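Local coordinates for protein cellulase (Xanthomonas axonopodis pv. citri, PDB 4W7W) that probably hydrolyses the beta-1,4 glucosidic bonds of cellulose as a family 5 glycoside hydrolase, and is captured here with cello-oligosaccharide bound, at residues F55-A59 with A97-Q103; V75-G81 with D132-L137; I171-R175 with K213-L219. All coordinates share one frame; numbering follows the deposited sequence. Where two conformers were deposited one is given.

Interaction 1 of 3, residues F55-A59 with A97-Q103; sequences FSYFA and AAKANKQ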
loop_
_atom_site.group_PDB
_atom_site.type_symbol
_atom_site.label_atom_id
_atom_site.label_comp_id
_atom_site.label_asym_id
_atom_site.label_seq_id
_atom_site.Cartn_x
_atom_site.Cartn_y
_atom_site.Cartn_z
ATOM N N PHE A 55 -3.692 10.560 -12.923
ATOM C CA PHE A 55 -2.367 10.028 -13.221
ATOM C C PHE A 55 -1.462 11.116 -13.788
ATOM O O PHE A 55 -0.322 11.273 -13.358
ATOM C CB PHE A 55 -2.448 8.844 -14.187
ATOM C CG PHE A 55 -3.122 7.639 -13.601
ATOM C CD1 PHE A 55 -4.507 7.521 -13.638
ATOM C CD2 PHE A 55 -2.392 6.639 -12.987
ATOM C CE1 PHE A 55 -5.131 6.408 -13.094
ATOM C CE2 PHE A 55 -3.020 5.535 -12.445
ATOM C CZ PHE A 55 -4.391 5.429 -12.484
ATOM N N SER A 56 -1.970 11.875 -14.757
ATOM C CA SER A 56 -1.133 12.905 -15.369
ATOM C C SER A 56 -0.804 14.040 -14.389
ATOM O O SER A 56 0.302 14.559 -14.409
ATOM C CB SER A 56 -1.747 13.433 -16.664
ATOM O OG SER A 56 -3.052 13.898 -16.474
ATOM N N TYR A 57 -1.746 14.410 -13.533
ATOM C CA TYR A 57 -1.478 15.436 -12.527
ATOM C C TYR A 57 -0.318 15.005 -11.635
ATOM O O TYR A 57 0.645 15.759 -11.436
ATOM C CB TYR A 57 -2.708 15.715 -11.662
ATOM C CG TYR A 57 -2.363 16.627 -10.504
ATOM C CD1 TYR A 57 -2.233 17.992 -10.683
ATOM C CD2 TYR A 57 -2.108 16.103 -9.245
ATOM C CE1 TYR A 57 -1.880 18.814 -9.629
ATOM C CE2 TYR A 57 -1.753 16.916 -8.190
ATOM C CZ TYR A 57 -1.638 18.269 -8.377
ATOM O OH TYR A 57 -1.293 19.048 -7.286
ATOM N N PHE A 58 -0.378 13.794 -11.103
ATOM C CA PHE A 58 0.688 13.370 -10.195
ATOM C C PHE A 58 2.007 13.161 -10.921
ATOM O O PHE A 58 3.054 13.475 -10.384
ATOM C CB PHE A 58 0.232 12.176 -9.337
ATOM C CG PHE A 58 -0.805 12.585 -8.337
ATOM C CD1 PHE A 58 -0.434 13.421 -7.281
ATOM C CD2 PHE A 58 -2.153 12.285 -8.488
ATOM C CE1 PHE A 58 -1.372 13.911 -6.402
ATOM C CE2 PHE A 58 -3.099 12.779 -7.615
ATOM C CZ PHE A 58 -2.711 13.612 -6.575
ATOM N N ALA A 59 1.966 12.665 -12.156
ATOM C CA ALA A 59 3.183 12.574 -12.954
ATOM C C ALA A 59 3.825 13.941 -13.122
ATOM O O ALA A 59 5.052 14.065 -13.067
ATOM C CB ALA A 59 2.908 11.963 -14.303
ATOM N N ALA A 97 -3.335 4.086 -18.078
ATOM C CA ALA A 97 -3.048 5.472 -17.729
ATOM C C ALA A 97 -1.696 5.591 -17.041
ATOM O O ALA A 97 -0.908 6.509 -17.337
ATOM C CB ALA A 97 -4.136 6.030 -16.840
ATOM N N ALA A 98 -1.420 4.691 -16.100
ATOM C CA ALA A 98 -0.116 4.698 -15.430
ATOM C C ALA A 98 1.011 4.547 -16.440
ATOM O O ALA A 98 1.956 5.320 -16.450
ATOM C CB ALA A 98 -0.046 3.602 -14.373
ATOM N N LYS A 99 0.891 3.571 -17.338
ATOM C CA LYS A 99 1.939 3.352 -18.316
ATOM C C LYS A 99 2.156 4.551 -19.226
ATOM O O LYS A 99 3.290 4.926 -19.528
ATOM C CB LYS A 99 1.647 2.101 -19.146
ATOM C CG LYS A 99 1.851 0.802 -18.388
ATOM C CD LYS A 99 1.232 -0.397 -19.102
ATOM C CE LYS A 99 1.730 -0.584 -20.525
ATOM N NZ LYS A 99 1.217 -1.863 -21.083
ATOM N N ALA A 100 1.067 5.180 -19.642
ATOM C CA ALA A 100 1.175 6.325 -20.529
ATOM C C ALA A 100 1.880 7.492 -19.863
ATOM O O ALA A 100 2.492 8.302 -20.538
ATOM C CB ALA A 100 -0.197 6.752 -21.004
ATOM N N ASN A 101 1.795 7.549 -18.530
ATOM C CA ASN A 101 2.438 8.579 -17.737
ATOM C C ASN A 101 3.735 8.118 -17.074
ATOM O O ASN A 101 4.264 8.787 -16.183
ATOM C CB ASN A 101 1.443 9.104 -16.703
ATOM C CG ASN A 101 0.360 9.930 -17.363
ATOM O OD1 ASN A 101 0.561 11.115 -17.634
ATOM N ND2 ASN A 101 -0.766 9.306 -17.686
ATOM N N LYS A 102 4.271 7.001 -17.554
ATOM C CA LYS A 102 5.549 6.471 -17.089
ATOM C C LYS A 102 5.550 6.214 -15.580
ATOM O O LYS A 102 6.536 6.429 -14.874
ATOM C CB LYS A 102 6.715 7.343 -17.537
ATOM C CG LYS A 102 6.756 7.571 -19.047
ATOM C CD LYS A 102 7.974 8.373 -19.467
ATOM C CE LYS A 102 7.902 8.778 -20.930
ATOM N NZ LYS A 102 9.187 9.356 -21.414
ATOM N N GLN A 103 4.426 5.703 -15.098
ATOM C CA GLN A 103 4.266 5.352 -13.687
ATOM C C GLN A 103 4.159 3.850 -13.484
ATOM O O GLN A 103 3.670 3.108 -14.339
ATOM C CB GLN A 103 2.991 6.002 -13.128
ATOM C CG GLN A 103 3.091 7.502 -13.037
ATOM C CD GLN A 103 1.758 8.207 -12.893
ATOM O OE1 GLN A 103 0.762 7.801 -13.478
ATOM N NE2 GLN A 103 1.748 9.307 -12.156
#
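Phe55 O takes two N-H groups: NE2 of Gln103 reaches it from the other segment at 3.1 Å, and the helical bond from Ala59 N arrives as well. The Gln103 bond is bent, 137° at the hydrogen, with the donor tilted from the carbonyl plane. The same amide turns its other end to the Phe55 ring, where OE1 lies at the ring edge, in plane, 3.4 Å from CD2. Buried here, OE1 has no hydrogen-bond partner in the model. Ala97 CB sits over one face of that ring, a CH-pi contact 3.9 Å from the centroid, and Ala98 CB meets CE2.

Farther along, the helix of Ala97 ends in a Schellman motif with Lys102, at positive phi, as the C-prime residue. Asn101 folds back over this end: with CG beside its own backbone N (chi1 -71°), ND2 donates to Ala97 O at 2.8 Å, nearly straight at 168°. Backbone N and ND2 of Asn101 reach that oxygen from opposite faces of its plane. OD1 is left against Ser56, 3.3 Å from its CA, while Asn101 CB packs on Ala59 CB.

The contact joins helix 52-60 to the end of helix 85-100 on the outside of the barrel. Gln103 NE2 also bonds Met63 O, just before strand 65-70, and Phe55 points inward onto Leu29 and Ile66 of the first two strands.

Interaction 2 of 3, residues V75-G81 with D132-L137; sequences VQPELNG and DLWRRL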
loop_
_atom_site.group_PDB
_atom_site.type_symbol
_atom_site.label_atom_id
_atom_site.label_comp_id
_atom_site.label_asym_id
_atom_site.label_seq_id
_atom_site.Cartn_x
_atom_site.Cartn_y
_atom_site.Cartn_z
ATOM N N VAL A 75 -13.082 -7.825 -7.144
ATOM C CA VAL A 75 -12.354 -8.451 -8.236
ATOM C C VAL A 75 -12.568 -9.959 -8.301
ATOM O O VAL A 75 -12.373 -10.561 -9.355
ATOM C CB VAL A 75 -10.852 -8.087 -8.174
ATOM C CG1 VAL A 75 -10.092 -8.938 -7.174
ATOM C CG2 VAL A 75 -10.216 -8.162 -9.550
ATOM N N GLN A 76 -12.957 -10.572 -7.184
ATOM C CA GLN A 76 -13.159 -12.031 -7.116
ATOM C C GLN A 76 -14.372 -12.290 -6.255
ATOM O O GLN A 76 -14.237 -12.506 -5.055
ATOM C CB GLN A 76 -11.920 -12.751 -6.566
ATOM C CG GLN A 76 -11.992 -14.253 -6.770
ATOM C CD GLN A 76 -10.820 -15.012 -6.152
ATOM O OE1 GLN A 76 -10.273 -14.613 -5.119
ATOM N NE2 GLN A 76 -10.420 -16.096 -6.776
ATOM N N PRO A 77 -15.573 -12.275 -6.875
ATOM C CA PRO A 77 -16.807 -12.311 -6.087
ATOM C C PRO A 77 -17.122 -13.631 -5.389
ATOM O O PRO A 77 -18.003 -13.662 -4.532
ATOM C CB PRO A 77 -17.906 -11.964 -7.105
ATOM C CG PRO A 77 -17.221 -11.410 -8.287
ATOM C CD PRO A 77 -15.812 -11.886 -8.276
ATOM N N GLU A 78 -16.401 -14.695 -5.726
ATOM C CA GLU A 78 -16.475 -15.955 -4.985
ATOM C C GLU A 78 -15.074 -16.421 -4.713
ATOM O O GLU A 78 -14.231 -16.409 -5.610
ATOM C CB GLU A 78 -17.210 -17.003 -5.793
ATOM C CG GLU A 78 -18.679 -16.703 -5.983
ATOM C CD GLU A 78 -19.496 -16.856 -4.706
ATOM O OE1 GLU A 78 -19.018 -17.521 -3.751
ATOM O OE2 GLU A 78 -20.615 -16.308 -4.652
ATOM N N LEU A 79 -14.809 -16.831 -3.478
ATOM C CA LEU A 79 -13.491 -17.350 -3.145
ATOM C C LEU A 79 -13.149 -18.511 -4.065
ATOM O O LEU A 79 -14.001 -19.346 -4.387
ATOM C CB LEU A 79 -13.430 -17.813 -1.700
ATOM C CG LEU A 79 -13.462 -16.713 -0.648
ATOM C CD1 LEU A 79 -13.474 -17.343 0.734
ATOM C CD2 LEU A 79 -12.287 -15.760 -0.800
ATOM N N ASN A 80 -11.894 -18.524 -4.496
ATOM C CA ASN A 80 -11.375 -19.536 -5.401
ATOM C C ASN A 80 -11.992 -19.519 -6.790
ATOM O O ASN A 80 -11.702 -20.412 -7.596
ATOM C CB ASN A 80 -11.442 -20.935 -4.763
ATOM C CG ASN A 80 -10.656 -20.999 -3.472
ATOM O OD1 ASN A 80 -11.176 -21.365 -2.421
ATOM N ND2 ASN A 80 -9.406 -20.626 -3.548
ATOM N N GLY A 81 -12.785 -18.497 -7.102
ATOM C CA GLY A 81 -13.484 -18.437 -8.369
ATOM C C GLY A 81 -12.861 -17.484 -9.369
ATOM O O GLY A 81 -11.861 -16.837 -9.094
ATOM N N ASP A 132 -4.871 -18.157 -4.206
ATOM C CA ASP A 132 -5.602 -18.292 -5.463
ATOM C C ASP A 132 -5.867 -16.938 -6.114
ATOM O O ASP A 132 -5.691 -16.769 -7.328
ATOM C CB ASP A 132 -6.914 -19.049 -5.265
ATOM C CG ASP A 132 -7.669 -19.216 -6.562
ATOM O OD1 ASP A 132 -7.282 -20.113 -7.354
ATOM O OD2 ASP A 132 -8.635 -18.475 -6.801
ATOM N N LEU A 133 -6.284 -15.965 -5.308
ATOM C CA LEU A 133 -6.490 -14.617 -5.803
ATOM C C LEU A 133 -5.217 -14.122 -6.493
ATOM O O LEU A 133 -5.252 -13.641 -7.633
ATOM C CB LEU A 133 -6.903 -13.709 -4.645
ATOM C CG LEU A 133 -7.090 -12.211 -4.906
ATOM C CD1 LEU A 133 -5.782 -11.442 -5.053
ATOM C CD2 LEU A 133 -8.017 -11.960 -6.092
ATOM N N TRP A 134 -4.082 -14.239 -5.798
ATOM C CA TRP A 134 -2.854 -13.705 -6.348
ATOM C C TRP A 134 -2.294 -14.509 -7.500
ATOM O O TRP A 134 -1.665 -13.952 -8.383
ATOM C CB TRP A 134 -1.820 -13.463 -5.236
ATOM C CG TRP A 134 -2.047 -12.142 -4.558
ATOM C CD1 TRP A 134 -2.511 -11.916 -3.303
ATOM C CD2 TRP A 134 -1.917 -10.867 -5.182
ATOM N NE1 TRP A 134 -2.653 -10.567 -3.092
ATOM C CE2 TRP A 134 -2.297 -9.905 -4.238
ATOM C CE3 TRP A 134 -1.509 -10.445 -6.448
ATOM C CZ2 TRP A 134 -2.272 -8.546 -4.516
ATOM C CZ3 TRP A 134 -1.496 -9.098 -6.728
ATOM C CH2 TRP A 134 -1.866 -8.161 -5.779
ATOM N N ARG A 135 -2.522 -15.822 -7.519
ATOM C CA ARG A 135 -2.223 -16.614 -8.713
ATOM C C ARG A 135 -2.921 -16.006 -9.936
ATOM O O ARG A 135 -2.308 -15.792 -10.991
ATOM C CB ARG A 135 -2.675 -18.060 -8.528
ATOM C CG ARG A 135 -2.516 -18.932 -9.765
ATOM C CD ARG A 135 -3.025 -20.355 -9.556
ATOM N NE ARG A 135 -4.473 -20.375 -9.425
ATOM C CZ ARG A 135 -5.328 -20.366 -10.441
ATOM N NH1 ARG A 135 -4.884 -20.370 -11.686
ATOM N NH2 ARG A 135 -6.635 -20.318 -10.193
ATOM N N ARG A 136 -4.203 -15.736 -9.773
ATOM C CA ARG A 136 -5.003 -15.224 -10.878
ATOM C C ARG A 136 -4.543 -13.835 -11.307
ATOM O O ARG A 136 -4.437 -13.565 -12.502
ATOM C CB ARG A 136 -6.466 -15.234 -10.495
ATOM C CG ARG A 136 -7.033 -16.628 -10.324
ATOM C CD ARG A 136 -8.436 -16.579 -9.783
ATOM N NE ARG A 136 -9.040 -17.883 -9.519
ATOM C CZ ARG A 136 -9.687 -18.594 -10.428
ATOM N NH1 ARG A 136 -9.704 -18.208 -11.690
ATOM N NH2 ARG A 136 -10.269 -19.726 -10.082
ATOM N N LEU A 137 -4.292 -12.935 -10.361
ATOM C CA LEU A 137 -3.795 -11.614 -10.724
ATOM C C LEU A 137 -2.417 -11.692 -11.353
ATOM O O LEU A 137 -2.136 -10.989 -12.327
ATOM C CB LEU A 137 -3.790 -10.642 -9.548
ATOM C CG LEU A 137 -5.167 -10.224 -9.041
ATOM C CD1 LEU A 137 -5.000 -9.278 -7.860
ATOM C CD2 LEU A 137 -5.998 -9.562 -10.117
HETATM O O HOH W 1 -9.260 -21.994 -7.755
#
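Asp132, first in the helical segment, meets the loop through OD2, which accepts from Gln76 NE2 at 3.0 Å. The amide and carboxylate planes are nearly coplanar, and the nitrogen comes in almost along the C-O axis, although the N-H is bent to 139°. From within the helix, Arg136 NE makes a salt bridge of 2.8 Å to Asp132 OD2. Asp132 OD1 is bridged by a water to Asn80 O and salt-bridged by Arg135 NH2 at 2.9 Å. Asn80 ND2 rests against Asp132 CB, its amide steeply inclined to the carboxylate.

Leu133 follows with an apolar patch: CD2 touches Val75 CG1 at 3.8 Å, and CB lies against Gln76 OE1, which is bonded to Trp72 NE1. One turn after Asp132, Arg136 runs extended from CG to NE and lays its guanidinium against the loop backbone. Gly81 O stands 3.0 Å above the centre of one face, too poorly angled to count as a hydrogen bond; Arg135 NH2 lies over the opposite face. NH2 of Arg136 donates to Asn80 O at 3.0 Å, from above that carbonyl's plane. Leu137 adds a loose touch of its CD2 on Val75 CG2.

Gln76 is fixed flat, because its NE2 spends one hydrogen on Asp132 and the other on Gly81 O, the latter nearly straight at 175° and on a lone pair. Two arginines flank one aspartate, which would be expected to favour its ionised form. The positive guanidinium of Arg136 lies close to the carbonyl oxygens of Asn80 and Gly81, a placement likely to be electrostatically favourable, though only Asn80 O is hydrogen-bonded to it.

Interaction 3 of 3, residues I171-R175 with K213-L219; sequences ITAIR and KDPGNNL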
loop_
_atom_site.group_PDB
_atom_site.type_symbol
_atom_site.label_atom_id
_atom_site.label_comp_id
_atom_site.label_asym_id
_atom_site.label_seq_id
_atom_site.Cartn_x
_atom_site.Cartn_y
_atom_site.Cartn_z
ATOM N N ILE A 171 3.259 -15.557 -2.002
ATOM C CA ILE A 171 4.494 -15.348 -2.766
ATOM C C ILE A 171 4.758 -16.554 -3.661
ATOM O O ILE A 171 5.029 -16.423 -4.855
ATOM C CB ILE A 171 5.672 -15.096 -1.816
ATOM C CG1 ILE A 171 5.521 -13.742 -1.112
ATOM C CG2 ILE A 171 6.992 -15.186 -2.548
ATOM C CD1 ILE A 171 6.367 -13.643 0.141
ATOM N N THR A 172 4.652 -17.742 -3.094
ATOM C CA THR A 172 4.889 -18.967 -3.839
ATOM C C THR A 172 3.935 -19.062 -5.020
ATOM O O THR A 172 4.343 -19.402 -6.136
ATOM C CB THR A 172 4.793 -20.172 -2.899
ATOM O OG1 THR A 172 5.883 -20.077 -1.978
ATOM C CG2 THR A 172 4.816 -21.495 -3.650
ATOM N N ALA A 173 2.658 -18.804 -4.771
ATOM C CA ALA A 173 1.646 -18.869 -5.824
ATOM C C ALA A 173 1.975 -17.910 -6.964
ATOM O O ALA A 173 1.840 -18.250 -8.149
ATOM C CB ALA A 173 0.265 -18.597 -5.265
ATOM N N ILE A 174 2.385 -16.700 -6.626
ATOM C CA ILE A 174 2.731 -15.721 -7.643
ATOM C C ILE A 174 3.925 -16.226 -8.451
ATOM O O ILE A 174 3.913 -16.180 -9.678
ATOM C CB ILE A 174 3.031 -14.353 -7.006
ATOM C CG1 ILE A 174 1.723 -13.739 -6.461
ATOM C CG2 ILE A 174 3.730 -13.415 -7.992
ATOM C CD1 ILE A 174 1.932 -12.581 -5.492
ATOM N N ARG A 175 4.965 -16.705 -7.781
ATOM C CA ARG A 175 6.161 -17.108 -8.516
ATOM C C ARG A 175 5.948 -18.337 -9.385
ATOM O O ARG A 175 6.577 -18.462 -10.425
ATOM C CB ARG A 175 7.342 -17.265 -7.566
ATOM C CG ARG A 175 7.727 -15.989 -6.831
ATOM C CD ARG A 175 8.051 -14.865 -7.798
ATOM N NE ARG A 175 8.546 -13.706 -7.075
ATOM C CZ ARG A 175 8.319 -12.437 -7.395
ATOM N NH1 ARG A 175 7.611 -12.112 -8.464
ATOM N NH2 ARG A 175 8.791 -11.504 -6.599
ATOM N N LYS A 213 10.738 -16.743 2.058
ATOM C CA LYS A 213 11.593 -16.971 0.909
ATOM C C LYS A 213 10.841 -16.613 -0.356
ATOM O O LYS A 213 9.710 -17.047 -0.572
ATOM C CB LYS A 213 12.037 -18.437 0.844
ATOM C CG LYS A 213 12.897 -18.887 2.021
ATOM C CD LYS A 213 13.241 -20.367 1.899
ATOM C CE LYS A 213 12.205 -21.225 2.613
ATOM N NZ LYS A 213 12.362 -22.679 2.317
ATOM N N ASP A 214 11.492 -15.825 -1.198
ATOM C CA ASP A 214 10.953 -15.505 -2.512
ATOM C C ASP A 214 11.890 -16.096 -3.547
ATOM O O ASP A 214 12.992 -15.580 -3.746
ATOM C CB ASP A 214 10.878 -13.999 -2.703
ATOM C CG ASP A 214 10.369 -13.605 -4.080
ATOM O OD1 ASP A 214 10.002 -14.507 -4.869
ATOM O OD2 ASP A 214 10.364 -12.397 -4.379
ATOM N N PRO A 215 11.463 -17.178 -4.226
ATOM C CA PRO A 215 12.366 -17.761 -5.217
ATOM C C PRO A 215 12.661 -16.845 -6.412
ATOM O O PRO A 215 13.612 -17.096 -7.140
ATOM C CB PRO A 215 11.649 -19.046 -5.644
ATOM C CG PRO A 215 10.214 -18.788 -5.357
ATOM C CD PRO A 215 10.179 -17.893 -4.149
ATOM N N GLY A 216 11.852 -15.801 -6.593
ATOM C CA GLY A 216 12.092 -14.795 -7.619
ATOM C C GLY A 216 12.960 -13.632 -7.162
ATOM O O GLY A 216 13.251 -12.748 -7.953
ATOM N N ASN A 217 13.345 -13.619 -5.877
ATOM C CA ASN A 217 14.215 -12.575 -5.324
ATOM C C ASN A 217 13.800 -11.167 -5.738
ATOM O O ASN A 217 14.625 -10.380 -6.220
ATOM C CB ASN A 217 15.684 -12.810 -5.699
ATOM C CG ASN A 217 16.633 -11.967 -4.862
ATOM O OD1 ASN A 217 16.266 -11.467 -3.785
ATOM N ND2 ASN A 217 17.847 -11.775 -5.365
ATOM N N ASN A 218 12.527 -10.847 -5.551
ATOM C CA ASN A 218 12.048 -9.512 -5.868
ATOM C C ASN A 218 10.891 -9.129 -4.956
ATOM O O ASN A 218 9.739 -8.981 -5.375
ATOM C CB ASN A 218 11.675 -9.379 -7.337
ATOM C CG ASN A 218 11.598 -7.939 -7.778
ATOM O OD1 ASN A 218 12.200 -7.062 -7.155
ATOM N ND2 ASN A 218 10.863 -7.679 -8.848
ATOM N N LEU A 219 11.267 -8.937 -3.694
ATOM C CA LEU A 219 10.348 -8.676 -2.602
ATOM C C LEU A 219 10.750 -7.382 -1.912
ATOM O O LEU A 219 11.935 -7.062 -1.843
ATOM C CB LEU A 219 10.543 -9.813 -1.603
ATOM C CG LEU A 219 9.504 -10.158 -0.577
ATOM C CD1 LEU A 219 8.251 -10.563 -1.330
ATOM C CD2 LEU A 219 9.988 -11.328 0.280
#
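An Asx turn at Asp214, within the type I beta turn from Asp214 to Asn217, presents a carboxylate to Arg175 on the facing helix. Arg175 grips it side-on: NE donates to OD1 at 2.8 Å and NH2 to OD2 at 2.9 Å, both nearly straight (169° and 173°). Guanidinium and carboxylate are almost coplanar, and OD1 uses its syn lone pair. Each oxygen is gripped a second time by the loop's own backbone, Gly216 N on OD1 and Asn218 N on OD2, both from well above the carboxylate plane. Four N-H groups therefore fix the rotation of the carboxylate, and its negative charge is probably well stabilised.

The arginine gets there through a bend at chi2 (-57°), which folds its chain across the turn instead of letting it run straight out from the helix. Pro215 CG packs against Arg175 CB at 3.9 Å, and Gly216 CA lies 3.7 Å from NE. Arg175 NH2 is also 3.0 Å from Asn218 O, which lies near the guanidinium plane. One helical turn earlier, Ile171 supplies the apolar half. Its CG2 rests on Lys213 O and the Asp214 carboxylate, while CD1 meets Leu219 CD1 at 3.9 Å, the two side chains crossing at about a right angle.

Helix 160-176 is thereby tied to the loop leading into strand 219-226. Arg175 NH1 extends the hold to Ala179 O and Asn181 O in the connection before strand 183-186, and Asn218 ND2 bonds Lys180 O. Toward the barrel, Ile171 and Leu219 both touch Val185 of strand 183-186.

In the fold
From the N terminus, interaction 1 opens on helix 52-60 and closes a loop through strand 65-70 at the end of helix 85-100, joining two outer helices that lie on either side of that strand in the chain of the eight-stranded (beta/alpha) barrel. Interaction 2 begins inside that loop, at 75-81, and closes beyond it on helix 127-141, so the two cross along the chain although about 13 Å separates their nearest atoms. Interaction 3 comes later, in series, and links helix 160-176 past strand 183-186 to the entry of strand 219-226. Neighbouring helices connect the last two directly: Trp134 CB packs 3.8 Å from Ile174 CG1. Interaction 1 lies farther round the barrel, its centre 27 Å from either of the others.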